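High choriolytic enzyme 1 (Oryzias latipes, PDB 3VTG) breaks down the inner layer of the fish egg envelope at hatching, acting as a zinc-dependent endopeptidase of the astacin family. Local coordinates at residues 41-44 with 45-48; 183-186 with 187-191; 126-129 with 130-133; 33-36 with 37-41; 6-9 with 10-13. All coordinates share one frame; numbering follows the deposited sequence.

Contact 1 (41-44 with 45-48); sequences AMRA and FNGK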
loop_
_atom_site.group_PDB
_atom_site.type_symbol
_atom_site.label_atom_id
_atom_site.label_comp_id
_atom_site.label_asym_id
_atom_site.label_seq_id
_atom_site.Cartn_x
_atom_site.Cartn_y
_atom_site.Cartn_z
ATOM N N ALA A 41 -4.682 -5.022 -11.993
ATOM C CA ALA A 41 -3.743 -4.641 -10.942
ATOM C C ALA A 41 -3.543 -5.765 -9.931
ATOM O O ALA A 41 -2.432 -5.984 -9.451
ATOM C CB ALA A 41 -4.205 -3.371 -10.249
ATOM N N MET A 42 -4.620 -6.486 -9.628
ATOM C CA MET A 42 -4.563 -7.626 -8.713
ATOM C C MET A 42 -3.661 -8.733 -9.240
ATOM O O MET A 42 -2.991 -9.415 -8.461
ATOM C CB MET A 42 -5.960 -8.178 -8.461
ATOM C CG MET A 42 -6.818 -7.280 -7.596
ATOM S SD MET A 42 -8.536 -7.807 -7.607
ATOM C CE MET A 42 -9.158 -6.795 -6.269
ATOM N N ARG A 43 -3.636 -8.903 -10.562
ATOM C CA ARG A 43 -2.805 -9.929 -11.188
ATOM C C ARG A 43 -1.310 -9.698 -10.998
ATOM O O ARG A 43 -0.523 -10.635 -11.103
ATOM C CB ARG A 43 -3.135 -10.076 -12.676
ATOM C CG ARG A 43 -4.400 -10.874 -12.952
ATOM C CD ARG A 43 -4.481 -11.332 -14.403
ATOM N NE ARG A 43 -4.516 -10.219 -15.353
ATOM C CZ ARG A 43 -5.606 -9.525 -15.670
ATOM N NH1 ARG A 43 -6.780 -9.806 -15.116
ATOM N NH2 ARG A 43 -5.521 -8.537 -16.546
ATOM N N ALA A 44 -0.925 -8.455 -10.705
ATOM C CA ALA A 44 0.481 -8.106 -10.483
ATOM C C ALA A 44 1.106 -8.862 -9.310
ATOM O O ALA A 44 2.328 -8.954 -9.200
ATOM C CB ALA A 44 0.630 -6.603 -10.287
ATOM N N PHE A 45 0.261 -9.402 -8.436
ATOM C CA PHE A 45 0.719 -10.146 -7.268
ATOM C C PHE A 45 0.988 -11.624 -7.572
ATOM O O PHE A 45 1.661 -12.302 -6.797
ATOM C CB PHE A 45 -0.300 -10.006 -6.131
ATOM C CG PHE A 45 -0.379 -8.618 -5.556
ATOM C CD1 PHE A 45 -1.143 -7.628 -6.175
ATOM C CD2 PHE A 45 0.313 -8.297 -4.395
ATOM C CE1 PHE A 45 -1.209 -6.349 -5.646
ATOM C CE2 PHE A 45 0.248 -7.019 -3.861
ATOM C CZ PHE A 45 -0.510 -6.043 -4.487
ATOM N N ASN A 46 0.479 -12.110 -8.704
ATOM C CA ASN A 46 0.498 -13.546 -9.012
ATOM C C ASN A 46 1.857 -14.152 -9.349
ATOM O O ASN A 46 2.154 -15.278 -8.945
ATOM C CB ASN A 46 -0.496 -13.868 -10.134
ATOM C CG ASN A 46 -1.938 -13.625 -9.729
ATOM O OD1 ASN A 46 -2.250 -13.465 -8.548
ATOM N ND2 ASN A 46 -2.827 -13.604 -10.712
ATOM N N GLY A 47 2.672 -13.415 -10.097
ATOM C CA GLY A 47 3.928 -13.943 -10.622
ATOM C C GLY A 47 5.006 -14.233 -9.596
ATOM O O GLY A 47 5.733 -15.224 -9.723
ATOM N N LYS A 48 5.108 -13.381 -8.577
ATOM C CA LYS A 48 6.228 -13.445 -7.634
ATOM C C LYS A 48 5.842 -13.497 -6.149
ATOM O O LYS A 48 6.720 -13.471 -5.287
ATOM C CB LYS A 48 7.232 -12.314 -7.917
ATOM C CG LYS A 48 7.923 -12.438 -9.270
ATOM C CD LYS A 48 9.206 -11.627 -9.346
ATOM C CE LYS A 48 10.003 -11.964 -10.599
ATOM N NZ LYS A 48 10.515 -13.362 -10.589
HETATM O O HOH W 1 -4.122 -11.798 -7.298
HETATM O O HOH W 2 1.973 -11.397 -12.078
HETATM O O HOH W 3 4.490 -10.802 -9.373
#
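F45 and N46 both turn back on the carbonyls of M42 and R43. The amide of F45 donates to M42 O at 3.3 Å and that of N46 to R43 O at 3.0 Å, both bonds fairly straight but arriving well above the carbonyl planes. The phenyl group of F45 also presents an edge to M42 O, with CD1 3.4 Å away and the oxygen near the ring plane. With CG anti to its own carbonyl carbon (chi1 -65°), N46 folds back beside R43, where ND2 lies 3.9 Å from R43 CG and the amide and guanidinium planes are turned 54° apart. Farther out, one water links M42 O to the asparagine side chain, donating to N46 OD1 (2.8 Å), while another takes the place of a four-residue bond between R43 O and G47 N. Shortening N46 to alanine is likely to cost the water at M42 O its second acceptor and R43 CG its neighbour. In a second shell, F45 packs edge-to-face on F53, touches N102 and M185, and receives T49 OG1 at its carbonyl. Three-residue bonds with water insertion are characteristic of a helix unwinding at its C-terminal end, here on the way to strand 51-55 of a beta-alpha-beta unit.

Contact 2 (183-186 with 187-191); sequences NGMS and RWDIT
M185 meets I190 five residues on, just inside helix 187-196: its sulphur SD lies 3.8 Å from I190 CD1, the two chains crossing at about a right angle. The bend at chi3 (-83°) folds the thioether so that CE, too, comes within 3.9 Å of the same methyl, while CB rests on the CB of D189. M185 also touches Q98 and N102 of helix 94-105. S186 follows, and it grips the helix with three groups. Its amide gives a nearly straight bond to D189 OD2 (2.9 Å), met on the anti side and 29° out of the carboxylate plane. Its OG, set between backbone N and carbonyl carbon, accepts from D189 N at 3.0 Å and also bonds D148 OD2. Its carbonyl takes I190 N at 3.0 Å, opening the regular helical bonding. D189 in turn is held by S151 OG at OD1 and by I152 N at OD2. Were D189 replaced by alanine, the amides of S186 and I152 would probably lose their acceptor and the first helical turn be less firmly closed. The reciprocal pair, each side chain capping the other's backbone N-H, is a capping box, with S186 as N-cap of the C-terminal helix of this astacin domain.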
loop_
_atom_site.group_PDB
_atom_site.type_symbol
_atom_site.label_atom_id
_atom_site.label_comp_id
_atom_site.label_asym_id
_atom_site.label_seq_id
_atom_site.Cartn_x
_atom_site.Cartn_y
_atom_site.Cartn_z
ATOM N N ASN A 183 4.587 3.054 -10.750
ATOM C CA ASN A 183 4.619 2.207 -11.935
ATOM C C ASN A 183 4.341 0.751 -11.594
ATOM O O ASN A 183 3.532 0.101 -12.245
ATOM C CB ASN A 183 5.961 2.349 -12.659
ATOM C CG ASN A 183 6.178 3.741 -13.221
ATOM O OD1 ASN A 183 5.293 4.313 -13.854
ATOM N ND2 ASN A 183 7.363 4.293 -12.988
ATOM N N GLY A 184 5.004 0.246 -10.562
ATOM C CA GLY A 184 4.848 -1.143 -10.154
ATOM C C GLY A 184 5.571 -1.395 -8.850
ATOM O O GLY A 184 6.188 -0.491 -8.283
ATOM N N MET A 185 5.492 -2.629 -8.373
ATOM C CA MET A 185 6.125 -2.995 -7.117
ATOM C C MET A 185 7.629 -3.154 -7.263
ATOM O O MET A 185 8.119 -3.713 -8.249
ATOM C CB MET A 185 5.481 -4.251 -6.541
ATOM C CG MET A 185 4.103 -3.962 -5.974
ATOM S SD MET A 185 3.303 -5.396 -5.247
ATOM C CE MET A 185 2.605 -6.175 -6.701
ATOM N N SER A 186 8.356 -2.619 -6.288
ATOM C CA SER A 186 9.805 -2.737 -6.255
ATOM C C SER A 186 10.220 -4.125 -5.780
ATOM O O SER A 186 9.404 -4.892 -5.259
ATOM C CB SER A 186 10.402 -1.679 -5.325
ATOM O OG SER A 186 10.210 -2.037 -3.969
ATOM N N ARG A 187 11.501 -4.435 -5.944
ATOM C CA ARG A 187 12.046 -5.690 -5.452
ATOM C C ARG A 187 11.757 -5.870 -3.961
ATOM O O ARG A 187 11.308 -6.937 -3.537
ATOM C CB ARG A 187 13.547 -5.763 -5.732
ATOM C CG ARG A 187 14.159 -7.131 -5.489
ATOM C CD ARG A 187 14.922 -7.190 -4.186
ATOM N NE ARG A 187 16.070 -6.288 -4.189
ATOM C CZ ARG A 187 17.189 -6.504 -3.508
ATOM N NH1 ARG A 187 17.316 -7.600 -2.775
ATOM N NH2 ARG A 187 18.178 -5.625 -3.561
ATOM N N TRP A 188 11.996 -4.825 -3.170
ATOM C CA TRP A 188 11.722 -4.901 -1.739
ATOM C C TRP A 188 10.256 -4.986 -1.410
ATOM O O TRP A 188 9.893 -5.684 -0.470
ATOM C CB TRP A 188 12.423 -3.791 -0.960
ATOM C CG TRP A 188 13.918 -3.980 -0.910
ATOM C CD1 TRP A 188 14.895 -3.142 -1.432
ATOM C CD2 TRP A 188 14.659 -5.105 -0.316
ATOM N NE1 TRP A 188 16.150 -3.646 -1.203
ATOM C CE2 TRP A 188 16.081 -4.822 -0.541
ATOM C CE3 TRP A 188 14.302 -6.272 0.360
ATOM C CZ2 TRP A 188 17.083 -5.681 -0.097
ATOM C CZ3 TRP A 188 15.321 -7.127 0.803
ATOM C CH2 TRP A 188 16.676 -6.836 0.578
ATOM N N ASP A 189 9.399 -4.313 -2.186
ATOM C CA ASP A 189 7.944 -4.465 -2.015
ATOM C C ASP A 189 7.545 -5.942 -2.110
ATOM O O ASP A 189 6.824 -6.449 -1.250
ATOM C CB ASP A 189 7.159 -3.670 -3.067
ATOM C CG ASP A 189 7.244 -2.158 -2.880
ATOM O OD1 ASP A 189 7.356 -1.673 -1.728
ATOM O OD2 ASP A 189 7.166 -1.456 -3.911
ATOM N N ILE A 190 8.022 -6.613 -3.158
ATOM C CA ILE A 190 7.721 -8.028 -3.396
ATOM C C ILE A 190 8.316 -8.918 -2.299
ATOM O O ILE A 190 7.635 -9.800 -1.768
ATOM C CB ILE A 190 8.187 -8.462 -4.811
ATOM C CG1 ILE A 190 7.348 -7.766 -5.898
ATOM C CG2 ILE A 190 8.162 -9.980 -4.977
ATOM C CD1 ILE A 190 5.875 -8.133 -5.915
ATOM N N THR A 191 9.575 -8.660 -1.950
ATOM C CA THR A 191 10.261 -9.423 -0.910
ATOM C C THR A 191 9.509 -9.327 0.421
ATOM O O THR A 191 9.315 -10.334 1.107
ATOM C CB THR A 191 11.726 -8.963 -0.753
ATOM O OG1 THR A 191 12.423 -9.170 -1.989
ATOM C CG2 THR A 191 12.436 -9.739 0.357
#

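Contact 3 (126-129 with 130-133); sequences NIIP and ASAY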
loop_
_atom_site.group_PDB
_atom_site.type_symbol
_atom_site.label_atom_id
_atom_site.label_comp_id
_atom_site.label_asym_id
_atom_site.label_seq_id
_atom_site.Cartn_x
_atom_site.Cartn_y
_atom_site.Cartn_z
ATOM N N ASN A 126 6.679 22.808 5.341
ATOM C CA ASN A 126 6.206 22.778 3.953
ATOM C C ASN A 126 4.939 21.958 3.736
ATOM O O ASN A 126 4.431 21.887 2.615
ATOM C CB ASN A 126 7.297 22.238 3.025
ATOM C CG ASN A 126 8.463 23.188 2.873
ATOM O OD1 ASN A 126 8.385 24.355 3.253
ATOM N ND2 ASN A 126 9.551 22.690 2.301
ATOM N N ILE A 127 4.434 21.346 4.803
ATOM C CA ILE A 127 3.333 20.391 4.696
ATOM C C ILE A 127 2.004 21.003 5.128
ATOM O O ILE A 127 1.930 21.699 6.141
ATOM C CB ILE A 127 3.630 19.107 5.509
ATOM C CG1 ILE A 127 4.946 18.484 5.029
ATOM C CG2 ILE A 127 2.484 18.107 5.396
ATOM C CD1 ILE A 127 5.441 17.319 5.861
ATOM N N ILE A 128 0.960 20.748 4.344
ATOM C CA ILE A 128 -0.399 21.133 4.710
ATOM C C ILE A 128 -0.664 20.610 6.126
ATOM O O ILE A 128 -0.589 19.401 6.355
ATOM C CB ILE A 128 -1.427 20.562 3.705
ATOM C CG1 ILE A 128 -1.207 21.170 2.312
ATOM C CG2 ILE A 128 -2.851 20.816 4.189
ATOM C CD1 ILE A 128 -1.918 20.440 1.188
ATOM N N PRO A 129 -0.934 21.520 7.089
ATOM C CA PRO A 129 -1.027 21.107 8.496
ATOM C C PRO A 129 -1.964 19.926 8.757
ATOM O O PRO A 129 -1.589 18.999 9.476
ATOM C CB PRO A 129 -1.525 22.375 9.188
ATOM C CG PRO A 129 -0.908 23.468 8.385
ATOM C CD PRO A 129 -1.004 22.990 6.958
ATOM N N ALA A 130 -3.152 19.947 8.156
ATOM C CA ALA A 130 -4.128 18.870 8.327
ATOM C C ALA A 130 -3.642 17.511 7.814
ATOM O O ALA A 130 -4.212 16.477 8.160
ATOM C CB ALA A 130 -5.443 19.244 7.659
ATOM N N SER A 131 -2.591 17.523 6.995
ATOM C CA SER A 131 -2.067 16.301 6.380
ATOM C C SER A 131 -0.725 15.852 6.955
ATOM O O SER A 131 -0.181 14.824 6.535
ATOM C CB SER A 131 -1.948 16.478 4.867
ATOM O OG SER A 131 -3.227 16.604 4.277
ATOM N N ALA A 132 -0.200 16.608 7.915
ATOM C CA ALA A 132 1.109 16.323 8.507
ATOM C C ALA A 132 1.193 14.944 9.165
ATOM O O ALA A 132 2.253 14.314 9.156
ATOM C CB ALA A 132 1.507 17.420 9.486
ATOM N N TYR A 133 0.074 14.463 9.707
ATOM C CA TYR A 133 0.040 13.163 10.386
ATOM C C TYR A 133 0.481 12.006 9.483
ATOM O O TYR A 133 0.966 10.988 9.974
ATOM C CB TYR A 133 -1.350 12.882 10.979
ATOM C CG TYR A 133 -2.378 12.457 9.955
ATOM C CD1 TYR A 133 -2.606 11.105 9.684
ATOM C CD2 TYR A 133 -3.115 13.405 9.244
ATOM C CE1 TYR A 133 -3.538 10.710 8.738
ATOM C CE2 TYR A 133 -4.049 13.020 8.295
ATOM C CZ TYR A 133 -4.257 11.673 8.047
ATOM O OH TYR A 133 -5.183 11.285 7.108
HETATM O O HOH W 4 -1.923 16.461 10.738
#
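I127 reaches over the turn that follows it and lays its branch methyl on A132. The rotamer decides which branch does so: CG1 stands beside the backbone N (chi1 -57°), which sends CG2 to the far side, where it lies 3.8 Å from A132 CA and 4.3 Å from A132 CB. I128 adopts nearly the same conformation, yet it uses CG2 only loosely, 4.2 Å from S131 OG, and its longer branch leads away from the turn. P129, puckered C-gamma exo, has no N-H to give, and its ring restrains phi near the -52° observed, which suits the second position of a type I turn. S131 carries its CB 3.6 Å from I128 O, the very oxygen its amide bonds at 2.8 Å; A132 N does likewise with P129 O at 3.2 Å. Both donors stand above the carbonyl planes. Y133 is different: its ring swings back along the turn (chi1 77°), presenting its edge to A130 O, while a water joins P129 O to Y133 N. Outside the turn, F135 and S168 touch I127, S131 meets F160, and the backbone of I128 is hydrogen-bonded to that of F160. Two overlapping three-residue bonds with helical torsions between them make successive type I turns, with proline in the second position of the first, in the long connection between strands 120-122 and 169-171.

Contact 4 (33-36 with 37-41); sequences GEVA and TIEGA
V35 and E39, one helical turn apart, are brought side by side, pointing the same way, by two different torsions. In V35 the methyl CG1 is trans to the backbone N (chi1 172°), and E39 starts beside its own N (chi1 -67°) before running out extended, bringing its carboxylate carbon CD to 4.0 Å from V35 CG1. This is a van der Waals contact of a methyl with the carboxylate end; the charged group continues past the valine to R55 in a salt bridge and to the hydroxyl of Y24, so V35 flanks a carboxylate that is fixed from elsewhere. I38 behaves otherwise, its CG1 curling back to 3.4 Å from E34 O and CD1 to 3.5 Å from the same oxygen, so that the branch shields a carbonyl already engaged by I38 N. The backbone beneath is regular, with four-residue bonds from T37 N to G33 O, I38 N to E34 O, E39 N to V35 O at 2.9 Å and G40 N to A36 O at 2.8 Å. E34 forms a salt bridge with R88 and is hydrogen-bonded to S31 OG. The segment belongs to helix 32-43, which connects parallel strands 20-26 and 51-55 in a beta-alpha-beta unit. The helix packs on strand 20-26 through V35, I38 and E39, which meet I26, and on the zinc-binding helix 94-105 through T37 and A41, which come round to I97.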
loop_
_atom_site.group_PDB
_atom_site.type_symbol
_atom_site.label_atom_id
_atom_site.label_comp_id
_atom_site.label_asym_id
_atom_site.label_seq_id
_atom_site.Cartn_x
_atom_site.Cartn_y
_atom_site.Cartn_z
ATOM N N GLY A 33 -15.017 -2.109 -17.867
ATOM C CA GLY A 33 -13.637 -1.697 -18.114
ATOM C C GLY A 33 -12.895 -1.355 -16.834
ATOM O O GLY A 33 -11.721 -1.688 -16.678
ATOM N N GLU A 34 -13.586 -0.691 -15.912
ATOM C CA GLU A 34 -12.998 -0.312 -14.630
ATOM C C GLU A 34 -12.751 -1.527 -13.734
ATOM O O GLU A 34 -11.709 -1.622 -13.080
ATOM C CB GLU A 34 -13.872 0.728 -13.931
ATOM C CG GLU A 34 -13.817 2.100 -14.586
ATOM C CD GLU A 34 -14.951 2.996 -14.138
ATOM O OE1 GLU A 34 -14.686 3.947 -13.378
ATOM O OE2 GLU A 34 -16.110 2.738 -14.530
ATOM N N VAL A 35 -13.708 -2.455 -13.713
ATOM C CA VAL A 35 -13.523 -3.743 -13.041
ATOM C C VAL A 35 -12.271 -4.439 -13.582
ATOM O O VAL A 35 -11.448 -4.940 -12.811
ATOM C CB VAL A 35 -14.753 -4.666 -13.207
ATOM C CG1 VAL A 35 -14.455 -6.063 -12.676
ATOM C CG2 VAL A 35 -15.967 -4.085 -12.495
ATOM N N ALA A 36 -12.123 -4.452 -14.905
ATOM C CA ALA A 36 -10.966 -5.076 -15.552
ATOM C C ALA A 36 -9.640 -4.424 -15.148
ATOM O O ALA A 36 -8.637 -5.117 -14.986
ATOM C CB ALA A 36 -11.134 -5.088 -17.064
ATOM N N THR A 37 -9.648 -3.104 -14.968
ATOM C CA THR A 37 -8.460 -2.381 -14.511
ATOM C C THR A 37 -8.064 -2.810 -13.098
ATOM O O THR A 37 -6.890 -3.078 -12.826
ATOM C CB THR A 37 -8.659 -0.852 -14.596
ATOM O OG1 THR A 37 -8.875 -0.481 -15.963
ATOM C CG2 THR A 37 -7.436 -0.101 -14.073
ATOM N N ILE A 38 -9.053 -2.892 -12.213
ATOM C CA ILE A 38 -8.831 -3.323 -10.834
ATOM C C ILE A 38 -8.306 -4.762 -10.795
ATOM O O ILE A 38 -7.315 -5.047 -10.120
ATOM C CB ILE A 38 -10.111 -3.172 -9.981
ATOM C CG1 ILE A 38 -10.511 -1.694 -9.889
ATOM C CG2 ILE A 38 -9.913 -3.765 -8.587
ATOM C CD1 ILE A 38 -11.968 -1.457 -9.546
ATOM N N GLU A 39 -8.949 -5.657 -11.542
ATOM C CA GLU A 39 -8.532 -7.057 -11.565
ATOM C C GLU A 39 -7.159 -7.226 -12.226
ATOM O O GLU A 39 -6.381 -8.096 -11.835
ATOM C CB GLU A 39 -9.609 -7.950 -12.201
ATOM C CG GLU A 39 -10.884 -8.036 -11.359
ATOM C CD GLU A 39 -11.888 -9.079 -11.833
ATOM O OE1 GLU A 39 -11.943 -9.366 -13.050
ATOM O OE2 GLU A 39 -12.647 -9.606 -10.983
ATOM N N GLY A 40 -6.855 -6.373 -13.204
ATOM C CA GLY A 40 -5.534 -6.350 -13.831
ATOM C C GLY A 40 -4.433 -6.022 -12.837
ATOM O O GLY A 40 -3.381 -6.667 -12.825
ATOM N N ALA A 41 -4.682 -5.022 -11.993
ATOM C CA ALA A 41 -3.743 -4.641 -10.942
ATOM C C ALA A 41 -3.543 -5.765 -9.931
ATOM O O ALA A 41 -2.432 -5.984 -9.451
ATOM C CB ALA A 41 -4.205 -3.371 -10.249
#

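Contact 5 (6-9 with 10-13); sequences WSSS and CFWK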
loop_
_atom_site.group_PDB
_atom_site.type_symbol
_atom_site.label_atom_id
_atom_site.label_comp_id
_atom_site.label_asym_id
_atom_site.label_seq_id
_atom_site.Cartn_x
_atom_site.Cartn_y
_atom_site.Cartn_z
ATOM N N TRP A 6 1.063 -9.310 16.521
ATOM C CA TRP A 6 1.597 -10.636 16.785
ATOM C C TRP A 6 0.658 -11.736 16.369
ATOM O O TRP A 6 1.099 -12.817 15.979
ATOM C CB TRP A 6 1.943 -10.765 18.266
ATOM C CG TRP A 6 2.591 -12.078 18.618
ATOM C CD1 TRP A 6 3.941 -12.408 18.539
ATOM C CD2 TRP A 6 1.929 -13.294 19.106
ATOM N NE1 TRP A 6 4.152 -13.702 18.935
ATOM C CE2 TRP A 6 2.991 -14.293 19.285
ATOM C CE3 TRP A 6 0.616 -13.644 19.400
ATOM C CZ2 TRP A 6 2.725 -15.573 19.748
ATOM C CZ3 TRP A 6 0.362 -14.940 19.864
ATOM C CH2 TRP A 6 1.392 -15.878 20.033
ATOM N N SER A 7 -0.643 -11.460 16.431
ATOM C CA SER A 7 -1.672 -12.498 16.323
ATOM C C SER A 7 -1.957 -13.013 14.912
ATOM O O SER A 7 -2.287 -14.183 14.738
ATOM C CB SER A 7 -2.973 -12.030 16.978
ATOM O OG SER A 7 -3.437 -10.826 16.397
ATOM N N SER A 8 -1.847 -12.146 13.910
ATOM C CA SER A 8 -2.141 -12.530 12.520
ATOM C C SER A 8 -3.631 -12.822 12.262
ATOM O O SER A 8 -4.015 -13.195 11.153
ATOM C CB SER A 8 -1.244 -13.687 12.045
ATOM O OG SER A 8 0.129 -13.337 12.127
ATOM N N SER A 9 -4.466 -12.656 13.290
ATOM C CA SER A 9 -5.878 -12.343 13.071
ATOM C C SER A 9 -5.873 -10.991 12.355
ATOM O O SER A 9 -6.844 -10.604 11.702
ATOM C CB SER A 9 -6.636 -12.248 14.396
ATOM O OG SER A 9 -6.058 -11.273 15.252
ATOM N N CYS A 10 -4.741 -10.301 12.500
ATOM C CA CYS A 10 -4.454 -9.006 11.889
ATOM C C CYS A 10 -4.100 -9.087 10.406
ATOM O O CYS A 10 -4.150 -8.082 9.702
ATOM C CB CYS A 10 -3.290 -8.347 12.630
ATOM S SG CYS A 10 -3.707 -7.754 14.282
ATOM N N PHE A 11 -3.729 -10.279 9.944
ATOM C CA PHE A 11 -3.278 -10.469 8.565
ATOM C C PHE A 11 -4.147 -11.499 7.860
ATOM O O PHE A 11 -4.869 -12.256 8.508
ATOM C CB PHE A 11 -1.805 -10.895 8.536
ATOM C CG PHE A 11 -0.875 -9.898 9.174
ATOM C CD1 PHE A 11 -0.405 -8.804 8.455
ATOM C CD2 PHE A 11 -0.472 -10.052 10.498
ATOM C CE1 PHE A 11 0.449 -7.880 9.041
ATOM C CE2 PHE A 11 0.383 -9.132 11.090
ATOM C CZ PHE A 11 0.846 -8.048 10.358
ATOM N N TRP A 12 -4.087 -11.518 6.530
ATOM C CA TRP A 12 -4.848 -12.488 5.745
ATOM C C TRP A 12 -4.333 -13.877 5.977
ATOM O O TRP A 12 -3.131 -14.083 6.146
ATOM C CB TRP A 12 -4.847 -12.101 4.270
ATOM C CG TRP A 12 -5.518 -10.768 4.079
ATOM C CD1 TRP A 12 -4.914 -9.515 4.023
ATOM C CD2 TRP A 12 -6.958 -10.504 3.986
ATOM N NE1 TRP A 12 -5.854 -8.527 3.882
ATOM C CE2 TRP A 12 -7.101 -9.052 3.848
ATOM C CE3 TRP A 12 -8.101 -11.299 3.983
ATOM C CZ2 TRP A 12 -8.341 -8.444 3.723
ATOM C CZ3 TRP A 12 -9.347 -10.675 3.851
ATOM C CH2 TRP A 12 -9.463 -9.282 3.728
ATOM N N LYS A 13 -5.255 -14.834 6.022
ATOM C CA LYS A 13 -4.935 -16.215 6.358
ATOM C C LYS A 13 -4.196 -16.940 5.243
ATOM O O LYS A 13 -4.545 -16.822 4.069
ATOM C CB LYS A 13 -6.210 -16.979 6.714
ATOM C CG LYS A 13 -6.733 -16.707 8.117
ATOM C CD LYS A 13 -8.044 -17.434 8.397
ATOM C CE LYS A 13 -7.975 -18.927 8.095
ATOM N NZ LYS A 13 -6.870 -19.641 8.797
HETATM O O HOH W 5 -2.669 -14.524 9.054
#
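S8 and F11 close the turn through the backbone, F11 N donating to S8 O at 3.2 Å. The N-H points well at the oxygen (157°), but the donor stands high above the carbonyl plane, so the bond misses the lone pairs. Among side chains, S7 OG and S9 OG are hydrogen-bonded at 2.9 Å, a link that spans S8 at the entry to the turn. Both hydroxyls owe this to the same rotamer, each lying between its own N and carbonyl carbon (chi1 58° in S7). Charge enters from R77, whose NH2 bonds S8 O and whose NE bonds F11 O; one guanidinium thus serves two carbonyl oxygens that sit only 2.9 Å apart, S8 O and F11 O, and probably offsets their mutual repulsion. S9 and C10 occupy the two central positions with helical torsions, so residues 8 to 11 form a type I turn, entered from S8 with a positive phi. It lies in the N-terminal loop of the protease domain, ahead of strand 20-26, and overlaps the end of the small ring closed by the disulfide from C10 SG to C5 SG. The remaining contacts are of van der Waals kind. F11 turns a ring edge to S8, CD2 lying 3.6 Å from S8 CA and 3.7 Å from S8 OG. The sulphur C10 SG passes 3.7 Å from S7 OG. Beyond the turn, F11 touches M3 and Y197, and W12 NE1 bonds A104 O on the zinc-binding helix 94-105.

Contacts 4 and 1 follow one another along helix 32-43 and into the loop beyond it, sharing A41, with centres about 12 Å apart; contact 4 gives the helix's regular body and contact 1 its exit. Contact 2 meets contact 1 in space although it comes much later in the chain: F45 CE2 lies 3.7 Å from M185 SD. Around the zinc bound by H99, H103 and H109, the side chains of F45 and D189 stand about 12 and 11 Å from the metal, and S131 of contact 3 about 12 Å, on the far side of the chain's centre from contact 1. Contact 5 stays apart, its centre about 21 Å from that of contact 1, yet F11 lies only about 11 Å from H103, side chain to side chain.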